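Local atomic coordinates of uncharacterized protein (Nostoc punctiforme, PDB entry 2QDR), a protein that is of unknown function but adopts the double-stranded beta-helix fold of the cupin clan and may be a dioxygenase. Residues A[33-38]-A[217-222]; A[38-43]-A[282-287]; A[70-75]-A[103-108]; A[157-162]-A[239-244]. All coordinates share one frame; numbering follows the deposited sequence.

Contact 1 of 4, residues A[33-38]-A[217-222]; sequences GRMNLS and GGVWLL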
loop_
_atom_site.group_PDB
_atom_site.type_symbol
_atom_site.label_atom_id
_atom_site.label_comp_id
_atom_site.label_asym_id
_atom_site.label_seq_id
_atom_site.Cartn_x
_atom_site.Cartn_y
_atom_site.Cartn_z
ATOM N N GLY A 33 27.119 17.948 10.775
ATOM C CA GLY A 33 27.464 16.627 10.263
ATOM C C GLY A 33 28.830 16.159 10.739
ATOM O O GLY A 33 29.030 14.956 10.866
ATOM N N ARG A 34 29.766 17.100 10.956
ATOM C CA ARG A 34 31.113 16.818 11.480
ATOM C C ARG A 34 31.937 15.834 10.627
ATOM O O ARG A 34 32.821 15.154 11.140
ATOM C CB ARG A 34 30.945 16.278 12.926
ATOM C CG ARG A 34 30.232 17.201 13.976
ATOM C CD ARG A 34 31.205 18.019 14.804
ATOM N NE ARG A 34 32.071 17.116 15.579
ATOM C CZ ARG A 34 33.099 17.473 16.354
ATOM N NH1 ARG A 34 33.446 18.755 16.523
ATOM N NH2 ARG A 34 33.796 16.519 16.981
HETATM N N MSE A 35 31.666 15.793 9.326
HETATM C CA MSE A 35 32.315 14.867 8.397
HETATM C C MSE A 35 33.560 15.516 7.785
HETATM O O MSE A 35 34.582 14.854 7.595
HETATM C CB MSE A 35 31.301 14.488 7.310
HETATM C CG MSE A 35 31.286 13.040 6.986
HETATM SE SE MSE A 35 29.953 12.574 5.645
HETATM C CE MSE A 35 29.299 11.089 6.425
ATOM N N ASN A 36 33.455 16.805 7.467
ATOM C CA ASN A 36 34.538 17.589 6.871
ATOM C C ASN A 36 35.016 17.084 5.493
ATOM O O ASN A 36 36.194 17.119 5.187
ATOM C CB ASN A 36 35.709 17.780 7.885
ATOM C CG ASN A 36 35.358 18.736 9.028
ATOM O OD1 ASN A 36 34.977 19.891 8.797
ATOM N ND2 ASN A 36 35.569 18.288 10.257
ATOM N N LEU A 37 34.073 16.638 4.655
ATOM C CA LEU A 37 34.378 16.181 3.274
ATOM C C LEU A 37 34.673 17.323 2.297
ATOM O O LEU A 37 35.115 17.073 1.172
ATOM C CB LEU A 37 33.234 15.353 2.678
ATOM C CG LEU A 37 32.972 13.956 3.213
ATOM C CD1 LEU A 37 31.725 13.390 2.548
ATOM C CD2 LEU A 37 34.172 13.032 2.978
ATOM N N SER A 38 34.390 18.557 2.705
ATOM C CA SER A 38 34.609 19.740 1.896
ATOM C C SER A 38 36.072 20.059 1.674
ATOM O O SER A 38 36.901 19.758 2.525
ATOM C CB SER A 38 33.998 20.930 2.627
ATOM O OG SER A 38 32.650 20.667 2.973
ATOM N N GLY A 217 22.767 13.671 6.198
ATOM C CA GLY A 217 23.881 13.099 5.432
ATOM C C GLY A 217 24.219 11.754 6.070
ATOM O O GLY A 217 23.677 11.414 7.118
ATOM N N GLY A 218 25.094 10.969 5.465
ATOM C CA GLY A 218 25.419 9.685 6.071
ATOM C C GLY A 218 26.356 8.754 5.348
ATOM O O GLY A 218 27.047 9.144 4.416
ATOM N N VAL A 219 26.362 7.516 5.829
ATOM C CA VAL A 219 27.175 6.448 5.317
ATOM C C VAL A 219 26.264 5.301 4.977
ATOM O O VAL A 219 25.341 5.000 5.748
ATOM C CB VAL A 219 28.110 5.910 6.399
ATOM C CG1 VAL A 219 29.163 4.975 5.786
ATOM C CG2 VAL A 219 28.772 7.047 7.118
ATOM N N TRP A 220 26.524 4.644 3.853
ATOM C CA TRP A 220 25.731 3.483 3.444
ATOM C C TRP A 220 26.432 2.655 2.390
ATOM O O TRP A 220 27.388 3.112 1.777
ATOM C CB TRP A 220 24.362 3.896 2.887
ATOM C CG TRP A 220 24.415 4.726 1.643
ATOM C CD1 TRP A 220 24.610 4.285 0.358
ATOM C CD2 TRP A 220 24.211 6.131 1.553
ATOM N NE1 TRP A 220 24.579 5.341 -0.517
ATOM C CE2 TRP A 220 24.334 6.488 0.190
ATOM C CE3 TRP A 220 23.937 7.130 2.491
ATOM C CZ2 TRP A 220 24.186 7.801 -0.259
ATOM C CZ3 TRP A 220 23.800 8.435 2.046
ATOM C CH2 TRP A 220 23.920 8.757 0.678
ATOM N N LEU A 221 25.936 1.439 2.213
ATOM C CA LEU A 221 26.396 0.513 1.194
ATOM C C LEU A 221 25.361 0.590 0.104
ATOM O O LEU A 221 24.166 0.614 0.412
ATOM C CB LEU A 221 26.540 -0.922 1.702
ATOM C CG LEU A 221 27.891 -1.325 2.300
ATOM C CD1 LEU A 221 28.498 -0.254 3.190
ATOM C CD2 LEU A 221 27.740 -2.637 3.046
ATOM N N LEU A 222 25.822 0.671 -1.149
ATOM C CA LEU A 222 24.961 0.739 -2.332
ATOM C C LEU A 222 25.171 -0.516 -3.163
ATOM O O LEU A 222 26.302 -0.827 -3.536
ATOM C CB LEU A 222 25.292 1.958 -3.194
ATOM C CG LEU A 222 24.457 2.202 -4.470
ATOM C CD1 LEU A 222 23.024 2.520 -4.132
ATOM C CD2 LEU A 222 25.056 3.335 -5.302
#
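Gly218 is the first residue of the 217-222 segment to meet the loop: its backbone carbonyl O lies 3.6 Å from CE of Met35, a selenomethionine. This is a methyl group resting on a peptide, not a hydrogen bond. The terminal methyl comes down on the peptide of Gly218, touching its carbonyl. The Met35 chain runs extended through chi2 (178°) and then bends at chi3 (-136°), which turns CE off the line of the chain and onto the strand. At Val219 the same methyl finds its second partner, CG2, at 4.1 Å. This branch stands beside the backbone N because CG1 holds the position anti to it (chi1 -169°). The strand 218-224 lies between 205-212 and 279-285 in an antiparallel sheet of the double-stranded beta-helix, and Met35 also packs on Arg211 and Arg284 from those two neighbours. The loop before strand 41-42 thus inserts one long side chain over three adjacent strands, deep in the interior. All three touching residues are buried and no hydrogen bond joins the segments, so the contact depends on dispersion and shape at a single methyl group and has little directional preference.

Contact 2 of 4, residues A[38-43]-A[282-287]; sequences SGRRTA and FVRVDR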
loop_
_atom_site.group_PDB
_atom_site.type_symbol
_atom_site.label_atom_id
_atom_site.label_comp_id
_atom_site.label_asym_id
_atom_site.label_seq_id
_atom_site.Cartn_x
_atom_site.Cartn_y
_atom_site.Cartn_z
ATOM N N SER A 38 34.390 18.557 2.705
ATOM C CA SER A 38 34.609 19.740 1.896
ATOM C C SER A 38 36.072 20.059 1.674
ATOM O O SER A 38 36.901 19.758 2.525
ATOM C CB SER A 38 33.998 20.930 2.627
ATOM O OG SER A 38 32.650 20.667 2.973
ATOM N N GLY A 39 36.364 20.663 0.520
ATOM C CA GLY A 39 37.703 21.116 0.140
ATOM C C GLY A 39 38.914 20.217 0.276
ATOM O O GLY A 39 39.984 20.707 0.621
ATOM N N ARG A 40 38.774 18.927 -0.024
ATOM C CA ARG A 40 39.903 17.990 0.124
ATOM C C ARG A 40 40.785 17.797 -1.119
ATOM O O ARG A 40 40.333 17.900 -2.252
ATOM C CB ARG A 40 39.422 16.609 0.585
ATOM C CG ARG A 40 38.754 16.591 1.946
ATOM C CD ARG A 40 38.557 15.150 2.411
ATOM N NE ARG A 40 37.871 15.053 3.701
ATOM C CZ ARG A 40 37.679 13.923 4.386
ATOM N NH1 ARG A 40 38.178 12.756 3.976
ATOM N NH2 ARG A 40 37.022 13.966 5.546
ATOM N N ARG A 41 42.049 17.480 -0.841
ATOM C CA ARG A 41 43.079 17.226 -1.821
ATOM C C ARG A 41 43.091 15.713 -2.028
ATOM O O ARG A 41 43.042 14.989 -1.042
ATOM C CB ARG A 41 44.420 17.685 -1.266
ATOM C CG ARG A 41 45.621 17.668 -2.210
ATOM C CD ARG A 41 46.869 18.003 -1.382
ATOM N NE ARG A 41 48.142 18.176 -2.107
ATOM C CZ ARG A 41 48.899 17.193 -2.627
ATOM N NH1 ARG A 41 48.515 15.913 -2.606
ATOM N NH2 ARG A 41 50.045 17.504 -3.231
ATOM N N THR A 42 43.154 15.229 -3.263
ATOM C CA THR A 42 43.207 13.786 -3.491
ATOM C C THR A 42 44.663 13.321 -3.548
ATOM O O THR A 42 45.596 14.134 -3.529
ATOM C CB THR A 42 42.512 13.401 -4.786
ATOM O OG1 THR A 42 43.230 13.970 -5.889
ATOM C CG2 THR A 42 41.071 13.905 -4.776
ATOM N N ALA A 43 44.843 12.004 -3.597
ATOM C CA ALA A 43 46.162 11.386 -3.693
ATOM C C ALA A 43 46.789 11.654 -5.053
ATOM O O ALA A 43 47.998 11.705 -5.161
ATOM C CB ALA A 43 46.073 9.887 -3.464
ATOM N N PHE A 282 30.861 1.224 -1.015
ATOM C CA PHE A 282 30.813 1.925 0.265
ATOM C C PHE A 282 30.708 3.384 -0.131
ATOM O O PHE A 282 31.555 3.861 -0.887
ATOM C CB PHE A 282 32.072 1.694 1.093
ATOM C CG PHE A 282 32.124 2.480 2.381
ATOM C CD1 PHE A 282 31.607 1.955 3.554
ATOM C CD2 PHE A 282 32.738 3.734 2.430
ATOM C CE1 PHE A 282 31.677 2.674 4.756
ATOM C CE2 PHE A 282 32.815 4.453 3.628
ATOM C CZ PHE A 282 32.277 3.924 4.789
ATOM N N VAL A 283 29.677 4.082 0.340
ATOM C CA VAL A 283 29.463 5.483 -0.017
ATOM C C VAL A 283 29.266 6.333 1.218
ATOM O O VAL A 283 28.696 5.866 2.203
ATOM C CB VAL A 283 28.217 5.641 -0.912
ATOM C CG1 VAL A 283 28.073 7.090 -1.408
ATOM C CG2 VAL A 283 28.294 4.689 -2.086
ATOM N N ARG A 284 29.706 7.585 1.143
ATOM C CA ARG A 284 29.572 8.516 2.242
ATOM C C ARG A 284 29.240 9.905 1.647
ATOM O O ARG A 284 29.972 10.396 0.796
ATOM C CB ARG A 284 30.850 8.432 3.073
ATOM C CG ARG A 284 30.748 9.055 4.410
ATOM C CD ARG A 284 31.737 8.482 5.417
ATOM N NE ARG A 284 33.141 8.818 5.193
ATOM C CZ ARG A 284 33.833 9.776 5.814
ATOM N NH1 ARG A 284 33.291 10.564 6.736
ATOM N NH2 ARG A 284 35.112 9.949 5.522
ATOM N N VAL A 285 28.111 10.496 2.065
ATOM C CA VAL A 285 27.591 11.789 1.560
ATOM C C VAL A 285 27.224 12.731 2.700
ATOM O O VAL A 285 26.547 12.307 3.625
ATOM C CB VAL A 285 26.338 11.542 0.653
ATOM C CG1 VAL A 285 25.709 12.838 0.167
ATOM C CG2 VAL A 285 26.697 10.685 -0.540
ATOM N N ASP A 286 27.602 14.012 2.600
ATOM C CA ASP A 286 27.353 15.006 3.682
ATOM C C ASP A 286 26.098 15.885 3.507
ATOM O O ASP A 286 26.052 17.007 4.017
ATOM C CB ASP A 286 28.605 15.894 3.905
ATOM C CG ASP A 286 28.855 16.933 2.792
ATOM O OD1 ASP A 286 28.257 16.875 1.696
ATOM O OD2 ASP A 286 29.679 17.843 3.043
ATOM N N ARG A 287 25.077 15.370 2.826
ATOM C CA ARG A 287 23.840 16.123 2.608
ATOM C C ARG A 287 22.662 15.183 2.458
ATOM O O ARG A 287 22.823 14.072 1.977
ATOM C CB ARG A 287 23.952 17.004 1.358
ATOM C CG ARG A 287 22.708 17.843 1.100
ATOM C CD ARG A 287 22.875 18.855 0.020
ATOM N NE ARG A 287 21.711 19.731 0.002
ATOM C CZ ARG A 287 21.600 20.883 -0.665
ATOM N NH1 ARG A 287 22.598 21.373 -1.394
ATOM N NH2 ARG A 287 20.467 21.575 -0.567
#
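Two polar pairs face each other without bonding: Arg40 NH1 stands 4.4 Å from Arg284 NH2, and Ser38 OG lies 4.1 Å from Asp286 OD2. The two like-charged guanidinium groups lie close together, and the carboxylate of Glu241, near both, probably offsets their like charge. Arg284 NH2 makes a salt bridge to Glu241 OE2, whereas Arg40 NH1 has only a long, weak ion pair with Glu241 OE1. Arg40 arrives on a fully extended side chain, its chi2 and chi3 both close to 180°, whereas Arg284 folds at chi3 (70°). This is the interior of a cupin-type double-stranded beta-helix: Arg284 projects inward from strand 279-285, and Arg40 enters from the chain leading into strand 41-42, which pairs with 79-86 of the other main sheet. In the next shell, Arg284 NH1 is shared between a salt bridge to Glu114 and a hydrogen bond to Asn161 OD1, which should fix the rotation of its guanidinium. Arg40 NE binds the carbonyl of Asn36, and Ser38 OG accepts a bond from the backbone N of Asp26. Asp286 OD1 takes the backbone N of Asn239, which ties that carboxylate to the chain entering strand 240-245.

Contact 3 of 4, residues A[70-75]-A[103-108]; sequences RGMPDN and EAPSGI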
loop_
_atom_site.group_PDB
_atom_site.type_symbol
_atom_site.label_atom_id
_atom_site.label_comp_id
_atom_site.label_asym_id
_atom_site.label_seq_id
_atom_site.Cartn_x
_atom_site.Cartn_y
_atom_site.Cartn_z
ATOM N N ARG A 70 49.138 9.221 16.070
ATOM C CA ARG A 70 49.857 10.159 16.960
ATOM C C ARG A 70 49.355 9.986 18.397
ATOM O O ARG A 70 48.146 9.887 18.616
ATOM C CB ARG A 70 49.723 11.621 16.476
ATOM C CG ARG A 70 50.657 12.631 17.209
ATOM C CD ARG A 70 50.610 14.049 16.611
ATOM N N GLY A 71 50.284 9.876 19.350
ATOM C CA GLY A 71 49.956 9.674 20.765
ATOM C C GLY A 71 50.002 8.216 21.222
ATOM O O GLY A 71 50.072 7.952 22.417
HETATM N N MSE A 72 49.971 7.273 20.283
HETATM C CA MSE A 72 50.014 5.850 20.568
HETATM C C MSE A 72 51.375 5.484 21.133
HETATM O O MSE A 72 52.354 6.120 20.752
HETATM C CB MSE A 72 49.815 5.098 19.251
HETATM C CG MSE A 72 49.569 3.625 19.309
HETATM SE SE MSE A 72 47.771 3.223 19.933
HETATM C CE MSE A 72 46.690 3.885 18.468
ATOM N N PRO A 73 51.456 4.512 22.074
ATOM C CA PRO A 73 52.791 4.146 22.562
ATOM C C PRO A 73 53.660 3.671 21.389
ATOM O O PRO A 73 53.164 2.962 20.503
ATOM C CB PRO A 73 52.512 3.019 23.561
ATOM C CG PRO A 73 51.111 3.223 23.988
ATOM C CD PRO A 73 50.404 3.753 22.775
ATOM N N ASP A 74 54.923 4.092 21.362
ATOM C CA ASP A 74 55.822 3.728 20.228
ATOM C C ASP A 74 56.118 2.219 20.096
ATOM O O ASP A 74 56.387 1.771 18.980
ATOM C CB ASP A 74 57.115 4.595 20.183
ATOM C CG ASP A 74 57.880 4.608 21.470
ATOM O OD1 ASP A 74 57.433 3.966 22.441
ATOM O OD2 ASP A 74 58.925 5.290 21.511
ATOM N N ASN A 75 56.001 1.441 21.181
ATOM C CA ASN A 75 56.220 -0.021 21.124
ATOM C C ASN A 75 55.148 -0.802 20.317
ATOM O O ASN A 75 55.399 -1.932 19.889
ATOM C CB ASN A 75 56.386 -0.622 22.545
ATOM C CG ASN A 75 55.146 -0.450 23.452
ATOM O OD1 ASN A 75 54.060 -0.071 23.022
ATOM N ND2 ASN A 75 55.331 -0.746 24.727
ATOM N N GLU A 103 48.147 -5.090 18.107
ATOM C CA GLU A 103 47.449 -5.039 19.381
ATOM C C GLU A 103 47.690 -3.650 19.972
ATOM O O GLU A 103 48.840 -3.245 20.140
ATOM C CB GLU A 103 47.933 -6.172 20.279
ATOM C CG GLU A 103 47.175 -6.309 21.583
ATOM C CD GLU A 103 47.504 -7.599 22.328
ATOM O OE1 GLU A 103 48.440 -8.328 21.928
ATOM O OE2 GLU A 103 46.809 -7.889 23.323
ATOM N N ALA A 104 46.602 -2.921 20.227
ATOM C CA ALA A 104 46.652 -1.567 20.769
ATOM C C ALA A 104 45.893 -1.474 22.097
ATOM O O ALA A 104 44.971 -2.268 22.350
ATOM C CB ALA A 104 46.084 -0.577 19.756
ATOM N N PRO A 105 46.267 -0.493 22.944
ATOM C CA PRO A 105 45.619 -0.334 24.231
ATOM C C PRO A 105 44.315 0.437 24.116
ATOM O O PRO A 105 44.001 0.998 23.062
ATOM C CB PRO A 105 46.640 0.478 25.021
ATOM C CG PRO A 105 47.253 1.349 24.005
ATOM C CD PRO A 105 47.294 0.547 22.738
ATOM N N SER A 106 43.577 0.446 25.222
ATOM C CA SER A 106 42.316 1.143 25.330
ATOM C C SER A 106 42.592 2.629 25.459
ATOM O O SER A 106 43.702 3.031 25.821
ATOM C CB SER A 106 41.557 0.654 26.561
ATOM O OG SER A 106 42.316 0.880 27.742
ATOM N N GLY A 107 41.575 3.434 25.183
ATOM C CA GLY A 107 41.683 4.885 25.274
ATOM C C GLY A 107 40.657 5.564 24.415
ATOM O O GLY A 107 39.677 4.941 24.010
ATOM N N ILE A 108 40.884 6.847 24.156
ATOM C CA ILE A 108 39.997 7.659 23.327
ATOM C C ILE A 108 40.792 8.233 22.182
ATOM O O ILE A 108 42.010 8.048 22.111
ATOM C CB ILE A 108 39.329 8.823 24.126
ATOM C CG1 ILE A 108 40.369 9.823 24.682
ATOM C CG2 ILE A 108 38.481 8.260 25.242
ATOM C CD1 ILE A 108 39.764 11.011 25.414
#
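The rings here are the two puckered pyrrolidines of Pro73 and Pro105; no aromatic takes part. They meet corner to corner, CD of Pro73 lying 4.1 Å from CG of Pro105. Their puckers differ, C-gamma exo in Pro73 and C-gamma endo in Pro105. The side of the Pro105 ring formed by CG and CD does all the touching, because its CD also receives the selenium of Met72, a selenomethionine, at 3.9 Å. The Met72 chain slants across this ring, and its SE goes on to meet CB of Ala104 at 4.2 Å. Met72 CG leaves anti to its own N (chi1 -169°), after which bends at chi2 (74°) and chi3 (67°) curl the chain back, bringing the selenium over the junction of Ala104 and Pro105.

The loop 70-75 connects strands 64-67 and 79-86 of the eight-stranded sheet. Strand 103-104, by contrast, is an outermost strand of a small four-stranded sheet, where Ala104 pairs through its backbone with Trp146. The contact therefore joins a loop of one sheet to the margin of another, about 22 Å from the centre of the chain. Tyr168 reaches both segments, bonding through its backbone to Arg70 and through its hydroxyl to the carbonyl of Ser106, while Ile76 packs beside Pro105.

No hydrogen bond or charge pair crosses between the segments. Adhesion rests on the Met72 side chain, here with selenium in place of sulfur, and a few methylene and methyl groups, and the two prolines, their phi angles restrained by their rings, present this apolar surface on relatively stiff backbones.

Contact 4 of 4, residues A[157-162]-A[239-244]; sequences LWMENG and NEEGYC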
loop_
_atom_site.group_PDB
_atom_site.type_symbol
_atom_site.label_atom_id
_atom_site.label_comp_id
_atom_site.label_asym_id
_atom_site.label_seq_id
_atom_site.Cartn_x
_atom_site.Cartn_y
_atom_site.Cartn_z
ATOM N N LEU A 157 39.056 0.965 5.945
ATOM C CA LEU A 157 38.872 2.336 5.495
ATOM C C LEU A 157 38.904 3.125 6.796
ATOM O O LEU A 157 37.964 3.050 7.582
ATOM C CB LEU A 157 37.563 2.568 4.745
ATOM C CG LEU A 157 37.392 1.854 3.404
ATOM C CD1 LEU A 157 35.989 2.104 2.856
ATOM C CD2 LEU A 157 38.450 2.291 2.396
ATOM N N TRP A 158 40.008 3.828 7.037
ATOM C CA TRP A 158 40.214 4.615 8.246
ATOM C C TRP A 158 39.814 6.051 7.955
ATOM O O TRP A 158 40.484 6.732 7.179
ATOM C CB TRP A 158 41.676 4.520 8.655
ATOM C CG TRP A 158 42.018 5.118 9.961
ATOM C CD1 TRP A 158 42.400 6.407 10.207
ATOM C CD2 TRP A 158 42.069 4.434 11.216
ATOM N NE1 TRP A 158 42.668 6.567 11.549
ATOM C CE2 TRP A 158 42.474 5.370 12.188
ATOM C CE3 TRP A 158 41.809 3.117 11.613
ATOM C CZ2 TRP A 158 42.614 5.036 13.539
ATOM C CZ3 TRP A 158 41.955 2.782 12.955
ATOM C CH2 TRP A 158 42.348 3.742 13.902
HETATM N N MSE A 159 38.743 6.513 8.593
HETATM C CA MSE A 159 38.188 7.858 8.366
HETATM C C MSE A 159 38.223 8.804 9.573
HETATM O O MSE A 159 37.371 8.733 10.447
HETATM C CB MSE A 159 36.747 7.679 7.874
HETATM C CG MSE A 159 36.679 7.092 6.477
HETATM SE SE MSE A 159 34.986 6.328 5.981
HETATM C CE MSE A 159 35.006 4.735 7.089
ATOM N N GLU A 160 39.206 9.696 9.586
ATOM C CA GLU A 160 39.397 10.691 10.644
ATOM C C GLU A 160 38.575 11.914 10.246
ATOM O O GLU A 160 38.885 12.519 9.235
ATOM C CB GLU A 160 40.870 11.038 10.770
ATOM C CG GLU A 160 41.787 9.823 10.999
ATOM C CD GLU A 160 43.252 10.186 11.129
ATOM O OE1 GLU A 160 43.602 11.389 11.138
ATOM O OE2 GLU A 160 44.066 9.255 11.220
ATOM N N ASN A 161 37.548 12.285 11.020
ATOM C CA ASN A 161 36.645 13.401 10.652
ATOM C C ASN A 161 36.692 14.714 11.432
ATOM O O ASN A 161 36.297 15.749 10.894
ATOM C CB ASN A 161 35.194 12.931 10.757
ATOM C CG ASN A 161 34.887 11.719 9.916
ATOM O OD1 ASN A 161 35.572 11.407 8.939
ATOM N ND2 ASN A 161 33.816 11.039 10.280
ATOM N N GLY A 162 37.105 14.666 12.695
ATOM C CA GLY A 162 37.177 15.849 13.567
ATOM C C GLY A 162 37.859 17.090 13.012
ATOM O O GLY A 162 38.613 17.024 12.029
ATOM N N ASN A 239 29.013 17.025 -1.163
ATOM C CA ASN A 239 30.261 16.261 -1.177
ATOM C C ASN A 239 29.940 14.792 -1.030
ATOM O O ASN A 239 29.067 14.431 -0.239
ATOM C CB ASN A 239 31.208 16.678 -0.061
ATOM C CG ASN A 239 31.676 18.104 -0.189
ATOM O OD1 ASN A 239 32.118 18.536 -1.251
ATOM N ND2 ASN A 239 31.646 18.830 0.923
ATOM N N GLU A 240 30.651 13.956 -1.791
ATOM C CA GLU A 240 30.495 12.502 -1.783
ATOM C C GLU A 240 31.827 11.816 -2.044
ATOM O O GLU A 240 32.655 12.323 -2.812
ATOM C CB GLU A 240 29.508 12.056 -2.869
ATOM C CG GLU A 240 29.373 10.506 -3.102
ATOM C CD GLU A 240 28.481 10.142 -4.295
ATOM O OE1 GLU A 240 27.690 10.993 -4.764
ATOM O OE2 GLU A 240 28.568 8.988 -4.769
ATOM N N GLU A 241 32.039 10.681 -1.385
ATOM C CA GLU A 241 33.228 9.873 -1.609
ATOM C C GLU A 241 32.756 8.448 -1.525
ATOM O O GLU A 241 31.693 8.190 -0.976
ATOM C CB GLU A 241 34.352 10.116 -0.608
ATOM C CG GLU A 241 34.095 9.679 0.831
ATOM C CD GLU A 241 35.352 9.777 1.709
ATOM O OE1 GLU A 241 36.310 10.501 1.378
ATOM O OE2 GLU A 241 35.375 9.118 2.749
ATOM N N GLY A 242 33.540 7.528 -2.062
ATOM C CA GLY A 242 33.174 6.127 -1.991
ATOM C C GLY A 242 34.273 5.189 -2.414
ATOM O O GLY A 242 35.254 5.618 -3.020
ATOM N N TYR A 243 34.089 3.909 -2.086
ATOM C CA TYR A 243 35.051 2.859 -2.384
ATOM C C TYR A 243 34.307 1.674 -2.961
ATOM O O TYR A 243 33.260 1.290 -2.435
ATOM C CB TYR A 243 35.744 2.473 -1.098
ATOM C CG TYR A 243 36.966 1.601 -1.219
ATOM C CD1 TYR A 243 36.868 0.224 -1.225
ATOM C CD2 TYR A 243 38.238 2.167 -1.237
ATOM C CE1 TYR A 243 38.006 -0.573 -1.294
ATOM C CE2 TYR A 243 39.379 1.383 -1.299
ATOM C CZ TYR A 243 39.265 0.017 -1.323
ATOM O OH TYR A 243 40.411 -0.755 -1.402
ATOM N N CYS A 244 34.834 1.106 -4.044
ATOM C CA CYS A 244 34.220 -0.046 -4.701
ATOM C C CYS A 244 34.708 -1.340 -4.059
ATOM O O CYS A 244 35.902 -1.630 -4.095
ATOM C CB CYS A 244 34.542 -0.061 -6.189
ATOM S SG CYS A 244 33.955 -1.574 -6.974
#
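Leu157 and Tyr243 form the close half of this contact, the leucine lying over one face of the phenol ring. Its CD2 sits 3.6 Å from Tyr243 CD2, offset toward the rim, and 4.0 Å from the ring centroid at 23° off the normal, which makes a CH-pi interaction. The other branch, CD1, reaches back to Tyr243 CB at 4.0 Å. In Tyr243, chi1 (-168°) carries the ring toward Leu157 and chi2 (-89°) turns its face to it, while the hydroxyl is held by Asp259 OD1.

Two residues along each strand, the contact slackens: the CA atoms of Leu157 and Tyr243 are 8.8 Å apart, those of Met159 and Glu241 11.3 Å. There SE of selenomethionine Met159 stands 4.3 Å from Glu241 OE2, near but with no bond. This looser end is buried too, and polar partners surround the carboxylate, Tyr261 OH at OE1, Thr93 OG1 and the Arg284 salt bridge at OE2.

Strands 154-160 and 240-245 belong to the two main sheets, which face each other across the interior of the cupin fold. Apolar packing with a CH-pi contact thus gives way to a carboxylate held by several hydrogen-bonding partners; the Glu241 side chain lies about 9 Å from a bound ligand of unknown identity.

Contacts 1, 2 and 4 lie in the core, their centres 6 to 8 Å apart, and all draw on one seven-stranded sheet, in which strands 218-224, 279-285 and 240-245 are consecutive. Contacts 1 and 2 tie the N-terminal loop to that sheet and share Ser38, whereas contact 4 spans the two main sheets. Their chemistry changes over a short distance: a methyl group on a backbone in contact 1, like charges close together in contact 2, with a neighbouring carboxylate bridged firmly to only one of them, and apolar packing with a CH-pi contact beside that carboxylate in contact 4. Contact 3 is peripheral, its centre 23 to 27 Å from the others, partly buried and purely apolar, joining a loop to a separate small sheet.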